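PDB 1YW4: succinylglutamate desuccinylase from Chromobacterium violaceum, which probably hydrolyses N-succinyl-L-glutamate to succinate and L-glutamate, the last step of arginine breakdown by the AST pathway, using one zinc ion per subunit. Local coordinates for residues 58-66 against 146-154; 159-167 against 198-206. One frame throughout, in Å; residues are numbered along the deposited sequence.

Contact 1 (58-66 against 146-154); sequences NETAPIEVV and YDLHTAIRG. With ZN (zinc ion), chain C.
E59 and H149 both turn CG anti to their carbonyl carbons (chi1 -40° and -66°), and the extended chain of E59 carries its carboxylate across to the imidazole so that one zinc ion joins them. The carboxylate is bidentate, with E59 OE1 at 2.3 Å and E59 OE2 at 2.4 Å from the zinc. H149 ND1 binds it at 2.3 Å. The carboxylate and ring planes stand 71° apart. H56 and a water complete the site, and that water also donates to T150 O. H149 NE2 gives its proton to D147 OD2 at 2.5 Å, in the imidazole plane though above that of the carboxylate; with the zinc at ND1, this second-shell bond helps fix the ring's rotation. The backbone N of T150 adds a weak bond to E59 OE1. Away from the metal, T150 CG2 lies against P62 CD (3.6 Å) and meets A61 CB, P62 CB presses on L148 CB at a tight 3.4 Å, and V66 CG2 meets L148 CD1. A water donates to both E59 O and L148 O, bridging the two backbones. In this AspA/AstE-family zinc site, the loop leading into helix 61-75 supplies E59 and strand 143-151 supplies H149 near its end; the helix packs on that strand, which runs between strands 48-53 and 209-215.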
loop_
_atom_site.group_PDB
_atom_site.type_symbol
_atom_site.label_atom_id
_atom_site.label_comp_id
_atom_site.label_asym_id
_atom_site.label_seq_id
_atom_site.Cartn_x
_atom_site.Cartn_y
_atom_site.Cartn_z
ATOM N N ASN A 58 15.744 5.961 30.028
ATOM C CA ASN A 58 16.297 4.618 30.199
ATOM C C ASN A 58 16.963 4.081 28.932
ATOM O O ASN A 58 17.510 2.984 28.943
ATOM C CB ASN A 58 15.187 3.653 30.643
ATOM C CG ASN A 58 14.087 3.527 29.608
ATOM O OD1 ASN A 58 13.597 4.524 29.092
ATOM N ND2 ASN A 58 13.690 2.294 29.305
ATOM N N GLU A 59 16.922 4.850 27.845
ATOM C CA GLU A 59 17.529 4.418 26.575
ATOM C C GLU A 59 18.881 5.124 26.468
ATOM O O GLU A 59 19.044 6.091 25.728
ATOM C CB GLU A 59 16.588 4.785 25.422
ATOM C CG GLU A 59 15.128 4.538 25.814
ATOM C CD GLU A 59 14.119 4.781 24.711
ATOM O OE1 GLU A 59 14.453 5.471 23.722
ATOM O OE2 GLU A 59 12.973 4.285 24.852
ATOM N N THR A 60 19.852 4.592 27.207
ATOM C CA THR A 60 21.180 5.182 27.316
ATOM C C THR A 60 22.217 4.914 26.232
ATOM O O THR A 60 23.143 5.698 26.076
ATOM C CB THR A 60 21.799 4.819 28.676
ATOM O OG1 THR A 60 22.201 3.440 28.679
ATOM C CG2 THR A 60 20.783 5.039 29.779
ATOM N N ALA A 61 22.079 3.826 25.485
ATOM C CA ALA A 61 23.050 3.526 24.441
ATOM C C ALA A 61 23.305 4.745 23.542
ATOM O O ALA A 61 24.448 5.192 23.405
ATOM C CB ALA A 61 22.585 2.325 23.597
ATOM N N PRO A 62 22.252 5.309 22.919
ATOM C CA PRO A 62 22.488 6.475 22.056
ATOM C C PRO A 62 23.139 7.644 22.798
ATOM O O PRO A 62 23.920 8.406 22.219
ATOM C CB PRO A 62 21.088 6.822 21.541
ATOM C CG PRO A 62 20.379 5.489 21.547
ATOM C CD PRO A 62 20.834 4.912 22.883
ATOM N N ILE A 63 22.806 7.788 24.080
ATOM C CA ILE A 63 23.361 8.859 24.913
ATOM C C ILE A 63 24.891 8.746 25.007
ATOM O O ILE A 63 25.609 9.733 24.810
ATOM C CB ILE A 63 22.755 8.817 26.343
ATOM C CG1 ILE A 63 21.228 8.944 26.279
ATOM C CG2 ILE A 63 23.332 9.935 27.187
ATOM C CD1 ILE A 63 20.547 8.805 27.651
ATOM N N GLU A 64 25.388 7.541 25.291
ATOM C CA GLU A 64 26.831 7.314 25.398
ATOM C C GLU A 64 27.520 7.534 24.052
ATOM O O GLU A 64 28.619 8.079 24.007
ATOM C CB GLU A 64 27.129 5.889 25.894
ATOM C CG GLU A 64 26.436 5.517 27.203
ATOM C CD GLU A 64 26.806 4.126 27.720
ATOM O OE1 GLU A 64 26.793 3.165 26.922
ATOM O OE2 GLU A 64 27.094 3.989 28.930
ATOM N N VAL A 65 26.877 7.116 22.961
ATOM C CA VAL A 65 27.453 7.285 21.626
ATOM C C VAL A 65 27.569 8.766 21.264
ATOM O O VAL A 65 28.575 9.205 20.700
ATOM C CB VAL A 65 26.613 6.574 20.545
ATOM C CG1 VAL A 65 27.131 6.942 19.144
ATOM C CG2 VAL A 65 26.689 5.066 20.743
ATOM N N VAL A 66 26.539 9.538 21.591
ATOM C CA VAL A 66 26.574 10.965 21.308
ATOM C C VAL A 66 27.646 11.619 22.173
ATOM O O VAL A 66 28.501 12.344 21.669
ATOM C CB VAL A 66 25.216 11.638 21.603
ATOM C CG1 VAL A 66 25.355 13.159 21.538
ATOM C CG2 VAL A 66 24.182 11.168 20.589
ATOM N N TYR A 146 17.980 13.430 13.811
ATOM C CA TYR A 146 17.895 12.019 14.138
ATOM C C TYR A 146 17.626 11.953 15.628
ATOM O O TYR A 146 18.438 12.388 16.453
ATOM C CB TYR A 146 19.199 11.295 13.802
ATOM C CG TYR A 146 19.601 11.462 12.355
ATOM C CD1 TYR A 146 18.862 10.869 11.328
ATOM C CD2 TYR A 146 20.686 12.265 12.012
ATOM C CE1 TYR A 146 19.194 11.078 9.988
ATOM C CE2 TYR A 146 21.031 12.483 10.682
ATOM C CZ TYR A 146 20.282 11.890 9.676
ATOM O OH TYR A 146 20.615 12.120 8.360
ATOM N N ASP A 147 16.437 11.464 15.954
ATOM C CA ASP A 147 16.036 11.312 17.335
ATOM C C ASP A 147 16.371 9.846 17.621
ATOM O O ASP A 147 15.744 8.933 17.085
ATOM C CB ASP A 147 14.542 11.605 17.481
ATOM C CG ASP A 147 14.088 11.551 18.917
ATOM O OD1 ASP A 147 14.931 11.845 19.801
ATOM O OD2 ASP A 147 12.904 11.222 19.155
ATOM N N LEU A 148 17.391 9.650 18.450
ATOM C CA LEU A 148 17.918 8.331 18.799
ATOM C C LEU A 148 17.248 7.636 19.985
ATOM O O LEU A 148 17.199 8.182 21.078
ATOM C CB LEU A 148 19.420 8.465 19.064
ATOM C CG LEU A 148 20.161 9.389 18.091
ATOM C CD1 LEU A 148 21.672 9.385 18.376
ATOM C CD2 LEU A 148 19.895 8.913 16.668
ATOM N N HIS A 149 16.776 6.411 19.756
ATOM C CA HIS A 149 16.089 5.630 20.774
ATOM C C HIS A 149 16.569 4.179 20.827
ATOM O O HIS A 149 17.253 3.701 19.919
ATOM C CB HIS A 149 14.578 5.601 20.474
ATOM C CG HIS A 149 13.901 6.933 20.579
ATOM N ND1 HIS A 149 13.007 7.236 21.583
ATOM C CD2 HIS A 149 13.962 8.032 19.789
ATOM C CE1 HIS A 149 12.545 8.460 21.409
ATOM N NE2 HIS A 149 13.109 8.967 20.327
ATOM N N THR A 150 16.228 3.496 21.915
ATOM C CA THR A 150 16.488 2.063 22.073
ATOM C C THR A 150 15.197 1.581 22.733
ATOM O O THR A 150 14.355 2.399 23.112
ATOM C CB THR A 150 17.748 1.710 22.935
ATOM O OG1 THR A 150 17.775 2.485 24.138
ATOM C CG2 THR A 150 19.033 1.933 22.125
ATOM N N ALA A 151 15.015 0.271 22.858
ATOM C CA ALA A 151 13.774 -0.240 23.434
ATOM C C ALA A 151 13.947 -1.543 24.198
ATOM O O ALA A 151 14.909 -2.264 23.986
ATOM C CB ALA A 151 12.730 -0.436 22.314
ATOM N N ILE A 152 13.004 -1.831 25.097
ATOM C CA ILE A 152 13.036 -3.056 25.890
ATOM C C ILE A 152 12.575 -4.233 25.032
ATOM O O ILE A 152 13.226 -5.272 25.001
ATOM C CB ILE A 152 12.105 -2.963 27.126
ATOM C CG1 ILE A 152 12.651 -1.954 28.141
ATOM C CG2 ILE A 152 11.964 -4.340 27.781
ATOM C CD1 ILE A 152 12.493 -0.506 27.730
ATOM N N ARG A 153 11.446 -4.072 24.343
ATOM C CA ARG A 153 10.910 -5.136 23.485
ATOM C C ARG A 153 11.780 -5.255 22.238
ATOM O O ARG A 153 12.090 -4.251 21.594
ATOM C CB ARG A 153 9.461 -4.825 23.082
ATOM C CG ARG A 153 8.799 -5.882 22.182
ATOM C CD ARG A 153 7.411 -5.447 21.720
ATOM N NE ARG A 153 6.512 -5.171 22.842
ATOM C CZ ARG A 153 6.020 -6.101 23.653
ATOM N NH1 ARG A 153 6.336 -7.379 23.468
ATOM N NH2 ARG A 153 5.210 -5.754 24.644
ATOM N N GLY A 154 12.173 -6.484 21.911
ATOM C CA GLY A 154 13.004 -6.726 20.745
ATOM C C GLY A 154 12.238 -6.596 19.443
ATOM O O GLY A 154 11.026 -6.369 19.437
HETATM ZN ZN ZN C . 12.241 5.577 23.029
HETATM O O HOH W 1 18.656 7.869 23.631
HETATM O O HOH W 2 20.334 1.366 25.647
HETATM O O HOH W 3 12.023 3.442 22.123
#

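Contact 2 (159-167 against 198-206); sequences KFAIYPFLH and FSYFTSQYC
P164 sets its ring against helix 198-205, where the loop leaving strand 160-163 packs on that helix in the alpha/beta catalytic domain of the zinc exopeptidase clan. Its CG lies 3.6 Å from S203 CB, and its CB meets Y200 CA at 3.7 Å. Farther along the loop, the backbone O of F165 comes to the edge of the Y200 ring near CE1, and L166 CD2 touches S203 OG. Y200 holds CG anti to its backbone N (chi1 176°), which swings the phenol out beside the loop to meet H167. The amide of Q204 lies over one face of the imidazole, 39° from parallel and offset toward the rim, while F165 CE1 lies over the opposite face, also toward the rim, so the imidazole sits between the two. A water knits the polar groups together, donating to F165 O and Q204 OE1 and accepting from S203 OG at 2.6 Å. In the next shell P194 backs both F165 and Y200, F165 also packs on T302 of the second subunit, and S199 OG bonds to T212 of strand 209-215. At the outer end of the contact, H167 NE2 and Y200 OH share a hydrogen bond of 2.7 Å.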
loop_
_atom_site.group_PDB
_atom_site.type_symbol
_atom_site.label_atom_id
_atom_site.label_comp_id
_atom_site.label_asym_id
_atom_site.label_seq_id
_atom_site.Cartn_x
_atom_site.Cartn_y
_atom_site.Cartn_z
ATOM N N LYS A 159 17.493 -2.949 14.073
ATOM C CA LYS A 159 17.543 -1.505 13.996
ATOM C C LYS A 159 16.587 -1.012 12.918
ATOM O O LYS A 159 16.643 -1.469 11.777
ATOM C CB LYS A 159 18.977 -1.073 13.693
ATOM C CG LYS A 159 19.969 -1.540 14.756
ATOM C CD LYS A 159 21.404 -1.363 14.306
ATOM C CE LYS A 159 21.713 -2.244 13.109
ATOM N NZ LYS A 159 23.091 -2.016 12.582
ATOM N N PHE A 160 15.687 -0.102 13.284
ATOM C CA PHE A 160 14.752 0.426 12.307
ATOM C C PHE A 160 14.445 1.898 12.535
ATOM O O PHE A 160 14.742 2.454 13.593
ATOM C CB PHE A 160 13.469 -0.424 12.271
ATOM C CG PHE A 160 12.601 -0.310 13.501
ATOM C CD1 PHE A 160 11.604 0.654 13.577
ATOM C CD2 PHE A 160 12.782 -1.174 14.586
ATOM C CE1 PHE A 160 10.798 0.760 14.714
ATOM C CE2 PHE A 160 11.986 -1.075 15.725
ATOM C CZ PHE A 160 10.993 -0.107 15.789
ATOM N N ALA A 161 13.876 2.533 11.519
ATOM C CA ALA A 161 13.551 3.943 11.609
ATOM C C ALA A 161 12.067 4.187 11.406
ATOM O O ALA A 161 11.367 3.384 10.789
ATOM C CB ALA A 161 14.352 4.728 10.575
ATOM N N ILE A 162 11.605 5.311 11.939
ATOM C CA ILE A 162 10.221 5.727 11.805
ATOM C C ILE A 162 10.266 7.024 11.011
ATOM O O ILE A 162 10.934 7.977 11.418
ATOM C CB ILE A 162 9.575 6.036 13.168
ATOM C CG1 ILE A 162 9.807 4.875 14.142
ATOM C CG2 ILE A 162 8.099 6.323 12.974
ATOM C CD1 ILE A 162 9.255 3.543 13.688
ATOM N N TYR A 163 9.577 7.049 9.874
ATOM C CA TYR A 163 9.536 8.229 9.014
ATOM C C TYR A 163 8.237 8.973 9.308
ATOM O O TYR A 163 7.145 8.468 9.045
ATOM C CB TYR A 163 9.580 7.800 7.542
ATOM C CG TYR A 163 10.226 8.793 6.588
ATOM C CD1 TYR A 163 11.060 8.346 5.561
ATOM C CD2 TYR A 163 9.990 10.169 6.689
ATOM C CE1 TYR A 163 11.645 9.233 4.658
ATOM C CE2 TYR A 163 10.572 11.070 5.786
ATOM C CZ TYR A 163 11.397 10.593 4.777
ATOM O OH TYR A 163 11.978 11.461 3.885
ATOM N N PRO A 164 8.342 10.186 9.866
ATOM C CA PRO A 164 7.168 10.998 10.198
ATOM C C PRO A 164 6.217 11.235 9.032
ATOM O O PRO A 164 6.615 11.193 7.862
ATOM C CB PRO A 164 7.784 12.296 10.726
ATOM C CG PRO A 164 9.099 12.366 10.013
ATOM C CD PRO A 164 9.580 10.941 10.106
ATOM N N PHE A 165 4.953 11.477 9.362
ATOM C CA PHE A 165 3.935 11.738 8.354
ATOM C C PHE A 165 4.309 12.996 7.569
ATOM O O PHE A 165 4.511 14.062 8.151
ATOM C CB PHE A 165 2.570 11.939 9.020
ATOM C CG PHE A 165 1.458 12.248 8.047
ATOM C CD1 PHE A 165 0.425 13.113 8.409
ATOM C CD2 PHE A 165 1.445 11.682 6.773
ATOM C CE1 PHE A 165 -0.606 13.414 7.517
ATOM C CE2 PHE A 165 0.418 11.973 5.872
ATOM C CZ PHE A 165 -0.611 12.845 6.247
ATOM N N LEU A 166 4.406 12.865 6.249
ATOM C CA LEU A 166 4.748 13.991 5.382
ATOM C C LEU A 166 3.495 14.504 4.675
ATOM O O LEU A 166 2.886 13.785 3.881
ATOM C CB LEU A 166 5.782 13.556 4.337
ATOM C CG LEU A 166 7.136 13.053 4.845
ATOM C CD1 LEU A 166 7.977 12.589 3.668
ATOM C CD2 LEU A 166 7.852 14.160 5.605
ATOM N N HIS A 167 3.109 15.743 4.963
ATOM C CA HIS A 167 1.926 16.328 4.335
ATOM C C HIS A 167 2.235 16.776 2.907
ATOM O O HIS A 167 1.825 17.859 2.478
ATOM C CB HIS A 167 1.411 17.526 5.143
ATOM C CG HIS A 167 1.056 17.198 6.561
ATOM N ND1 HIS A 167 0.022 17.820 7.229
ATOM C CD2 HIS A 167 1.608 16.333 7.445
ATOM C CE1 HIS A 167 -0.046 17.351 8.463
ATOM N NE2 HIS A 167 0.904 16.448 8.620
ATOM N N PHE A 198 8.956 14.013 18.528
ATOM C CA PHE A 198 9.910 15.057 18.231
ATOM C C PHE A 198 10.248 15.068 16.739
ATOM O O PHE A 198 10.338 16.134 16.131
ATOM C CB PHE A 198 11.173 14.855 19.079
ATOM C CG PHE A 198 12.038 16.084 19.191
ATOM C CD1 PHE A 198 11.532 17.346 18.870
ATOM C CD2 PHE A 198 13.361 15.982 19.624
ATOM C CE1 PHE A 198 12.330 18.490 18.977
ATOM C CE2 PHE A 198 14.164 17.119 19.734
ATOM C CZ PHE A 198 13.646 18.379 19.406
ATOM N N SER A 199 10.415 13.889 16.141
ATOM C CA SER A 199 10.752 13.826 14.719
ATOM C C SER A 199 9.620 14.356 13.827
ATOM O O SER A 199 9.869 14.869 12.735
ATOM C CB SER A 199 11.135 12.397 14.299
ATOM O OG SER A 199 10.036 11.516 14.368
ATOM N N TYR A 200 8.376 14.226 14.275
ATOM C CA TYR A 200 7.270 14.748 13.487
ATOM C C TYR A 200 7.333 16.278 13.566
ATOM O O TYR A 200 7.236 16.964 12.547
ATOM C CB TYR A 200 5.923 14.273 14.036
ATOM C CG TYR A 200 4.762 14.885 13.291
ATOM C CD1 TYR A 200 4.522 14.556 11.962
ATOM C CD2 TYR A 200 3.947 15.843 13.892
ATOM C CE1 TYR A 200 3.508 15.167 11.245
ATOM C CE2 TYR A 200 2.929 16.462 13.189
ATOM C CZ TYR A 200 2.716 16.119 11.864
ATOM O OH TYR A 200 1.717 16.724 11.147
ATOM N N PHE A 201 7.504 16.799 14.781
ATOM C CA PHE A 201 7.579 18.246 14.991
ATOM C C PHE A 201 8.621 18.910 14.101
ATOM O O PHE A 201 8.320 19.889 13.413
ATOM C CB PHE A 201 7.901 18.582 16.456
ATOM C CG PHE A 201 8.173 20.048 16.687
ATOM C CD1 PHE A 201 7.129 20.978 16.670
ATOM C CD2 PHE A 201 9.481 20.512 16.828
ATOM C CE1 PHE A 201 7.385 22.348 16.782
ATOM C CE2 PHE A 201 9.747 21.881 16.940
ATOM C CZ PHE A 201 8.698 22.800 16.916
ATOM N N THR A 202 9.846 18.390 14.099
ATOM C CA THR A 202 10.893 19.005 13.281
ATOM C C THR A 202 10.625 18.836 11.788
ATOM O O THR A 202 10.835 19.761 10.996
ATOM C CB THR A 202 12.303 18.460 13.638
ATOM O OG1 THR A 202 12.321 17.034 13.528
ATOM C CG2 THR A 202 12.679 18.863 15.063
ATOM N N SER A 203 10.138 17.665 11.402
ATOM C CA SER A 203 9.837 17.424 9.995
ATOM C C SER A 203 8.745 18.369 9.480
ATOM O O SER A 203 8.873 18.935 8.398
ATOM C CB SER A 203 9.390 15.976 9.786
ATOM O OG SER A 203 8.967 15.766 8.456
ATOM N N GLN A 204 7.685 18.545 10.262
ATOM C CA GLN A 204 6.574 19.389 9.850
ATOM C C GLN A 204 6.744 20.883 10.137
ATOM O O GLN A 204 6.610 21.714 9.238
ATOM C CB GLN A 204 5.285 18.898 10.510
ATOM C CG GLN A 204 4.008 19.395 9.845
ATOM C CD GLN A 204 3.964 19.082 8.355
ATOM O OE1 GLN A 204 4.258 17.962 7.935
ATOM N NE2 GLN A 204 3.587 20.072 7.552
ATOM N N TYR A 205 7.034 21.217 11.388
ATOM C CA TYR A 205 7.194 22.604 11.798
ATOM C C TYR A 205 8.474 23.231 11.272
ATOM O O TYR A 205 8.464 24.374 10.825
ATOM C CB TYR A 205 7.167 22.697 13.321
ATOM C CG TYR A 205 7.000 24.097 13.861
ATOM C CD1 TYR A 205 8.104 24.897 14.161
ATOM C CD2 TYR A 205 5.728 24.615 14.096
ATOM C CE1 TYR A 205 7.939 26.184 14.692
ATOM C CE2 TYR A 205 5.550 25.892 14.620
ATOM C CZ TYR A 205 6.657 26.668 14.918
ATOM O OH TYR A 205 6.472 27.916 15.474
ATOM N N CYS A 206 9.572 22.488 11.315
ATOM C CA CYS A 206 10.848 23.013 10.854
ATOM C C CYS A 206 11.139 22.513 9.453
ATOM O O CYS A 206 12.174 22.837 8.873
ATOM C CB CYS A 206 11.966 22.571 11.798
ATOM S SG CYS A 206 11.646 22.929 13.536
HETATM O O HOH W 4 6.455 16.308 8.194
#

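Followed from the N terminus, the chain shows two successive loop closures within one catalytic domain. Contact 1 closes first: after 58-66 the chain makes a long excursion of 79 residues, including strand 83-88 and helix 120-137, before strand 143-151 returns to the zinc. The next strand, 160-163, then opens contact 2, whose shorter loop of 30 residues passes through helix 174-181 and strand 187-190 and ends at helix 198-205. The two loops are in series, neither nested nor crossed. Their centres lie about 17 Å apart, yet they touch where D147 OD2 packs on F198 CB at 4.0 Å. Strand 209-215, lying between strands 143-151 and 160-163, bridges both.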